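Local atomic coordinates of uncharacterized protein (Legionella pneumophila subsp. pneumophila str. Philadelphia 1, PDB entry 4EZI), a protein that is of unknown function but adopts the alpha/beta hydrolase fold and may hydrolyse esters, perhaps as a lipase acting on triacylglycerols. Residues H129-A134 against Y168-F173. Numbering follows the deposited sequence.
Sequences HPYVQA and YSEGGF
One buried carboxylate oxygen, OE2 of Glu-170, accepts two hydrogen bonds from the 129-134 loop. His-129 NE2 lies 2.6 Å from Glu-170 OE2 in a nearly straight bond (170° at the hydrogen) that uses the syn lone pair; the oxygen sits at the edge of the imidazole, close to its plane. Val-132 N, at 3.2 Å, reaches Glu-170 OE2 from above the carboxylate plane. Glu-170 gets there by extending fully from the helix start, with CG anti to its backbone N (chi1 -177°). On the imidazole's far side, ND1 donates to Leu-119 O, so both ring nitrogens are engaged and the ring's rotation is fixed. A neutral histidine could not donate from both, so the pair is probably imidazolium and carboxylate.

Val-132, third residue of the type II turn from Pro-130 to Gln-133, splits its branches. Val-132 CG1 stands 3.6 Å from the Phe-173 ring centroid, only 9° off the normal, a CH-pi contact; Val-132 CG2 packs 4.1 Å from Glu-170 CG. Ala-134 CB meets Phe-173 CZ at 3.9 Å.

Ser-169, the probable nucleophile, occupies a GxSxG elbow and hydrogen-bonds His-351. The contact ties Glu-170, at the turn from strand 162-168 into helix 170-185, to the loop leading into helix 134-154, with helix 218-233 packed against Pro-130, Tyr-131 and Gln-133.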
# COMPACT_ATOMS: atom_id res chain seq x y z
N HIS A 129 9.87 -8.80 3.94
CA HIS A 129 8.52 -8.25 3.95
C HIS A 129 7.49 -9.35 3.68
O HIS A 129 7.66 -10.07 2.71
CB HIS A 129 8.45 -7.18 2.85
CG HIS A 129 7.10 -6.61 2.64
ND1 HIS A 129 6.35 -6.04 3.65
CD2 HIS A 129 6.32 -6.58 1.53
CE1 HIS A 129 5.17 -5.69 3.15
NE2 HIS A 129 5.12 -5.99 1.87
N PRO A 130 6.43 -9.45 4.51
CA PRO A 130 5.29 -10.34 4.20
C PRO A 130 4.41 -9.68 3.14
O PRO A 130 3.60 -8.80 3.42
CB PRO A 130 4.57 -10.49 5.56
CG PRO A 130 5.50 -9.86 6.58
CD PRO A 130 6.25 -8.82 5.83
N TYR A 131 4.61 -10.09 1.90
CA TYR A 131 4.19 -9.35 0.72
C TYR A 131 2.76 -9.70 0.32
O TYR A 131 2.42 -10.87 0.08
CB TYR A 131 5.16 -9.65 -0.41
CG TYR A 131 4.88 -8.93 -1.70
CD1 TYR A 131 4.71 -7.55 -1.77
CD2 TYR A 131 4.78 -9.63 -2.88
CE1 TYR A 131 4.49 -6.89 -2.96
CE2 TYR A 131 4.58 -8.99 -4.09
CZ TYR A 131 4.42 -7.64 -4.12
OH TYR A 131 4.19 -7.05 -5.35
N VAL A 132 1.90 -8.71 0.25
CA VAL A 132 0.47 -8.94 -0.09
C VAL A 132 -0.12 -10.01 0.85
O VAL A 132 -0.91 -10.83 0.42
CB VAL A 132 0.21 -9.24 -1.60
CG1 VAL A 132 -1.24 -8.84 -1.95
CG2 VAL A 132 1.19 -8.51 -2.50
N GLN A 133 0.24 -9.91 2.13
CA GLN A 133 -0.34 -10.73 3.20
C GLN A 133 -1.29 -9.86 4.01
O GLN A 133 -0.87 -8.94 4.72
CB GLN A 133 0.76 -11.37 4.05
CG GLN A 133 1.57 -12.41 3.25
CD GLN A 133 2.65 -13.12 4.05
OE1 GLN A 133 2.53 -13.30 5.26
NE2 GLN A 133 3.73 -13.53 3.38
N ALA A 134 -2.58 -10.12 3.83
CA ALA A 134 -3.62 -9.25 4.34
C ALA A 134 -3.53 -9.01 5.85
O ALA A 134 -3.67 -7.88 6.31
CB ALA A 134 -4.99 -9.82 4.01
N TYR A 168 -1.34 2.72 -3.17
CA TYR A 168 -1.22 2.35 -4.59
C TYR A 168 -0.65 0.95 -4.67
O TYR A 168 0.28 0.61 -3.96
CB TYR A 168 -0.31 3.33 -5.34
CG TYR A 168 -0.50 3.29 -6.85
CD1 TYR A 168 -1.60 3.90 -7.41
CD2 TYR A 168 0.39 2.63 -7.70
CE1 TYR A 168 -1.81 3.87 -8.80
CE2 TYR A 168 0.18 2.58 -9.07
CZ TYR A 168 -0.92 3.21 -9.60
OH TYR A 168 -1.20 3.15 -10.94
N SER A 169 -1.18 0.17 -5.60
CA SER A 169 -0.61 -1.14 -5.97
C SER A 169 -0.70 -2.06 -4.75
O SER A 169 -1.82 -2.26 -4.25
CB SER A 169 0.77 -0.93 -6.59
OG SER A 169 1.22 -2.06 -7.31
N GLU A 170 0.40 -2.64 -4.26
CA GLU A 170 0.32 -3.40 -3.00
C GLU A 170 -0.41 -2.57 -1.94
O GLU A 170 -1.17 -3.11 -1.14
CB GLU A 170 1.72 -3.76 -2.47
CG GLU A 170 1.65 -4.60 -1.20
CD GLU A 170 2.95 -4.83 -0.50
OE1 GLU A 170 3.96 -4.19 -0.82
OE2 GLU A 170 2.95 -5.72 0.40
N GLY A 171 -0.15 -1.27 -1.92
CA GLY A 171 -0.79 -0.38 -0.97
C GLY A 171 -2.26 -0.13 -1.16
O GLY A 171 -2.93 0.25 -0.21
N GLY A 172 -2.74 -0.35 -2.38
CA GLY A 172 -4.19 -0.35 -2.58
C GLY A 172 -4.82 -1.53 -1.86
O GLY A 172 -5.87 -1.40 -1.23
N PHE A 173 -4.18 -2.69 -1.97
CA PHE A 173 -4.59 -3.86 -1.20
C PHE A 173 -4.48 -3.59 0.31
O PHE A 173 -5.41 -3.86 1.05
CB PHE A 173 -3.75 -5.05 -1.67
CG PHE A 173 -4.03 -6.35 -0.97
CD1 PHE A 173 -3.37 -6.71 0.19
CD2 PHE A 173 -4.92 -7.25 -1.51
CE1 PHE A 173 -3.60 -7.93 0.80
CE2 PHE A 173 -5.14 -8.48 -0.91
CZ PHE A 173 -4.50 -8.81 0.25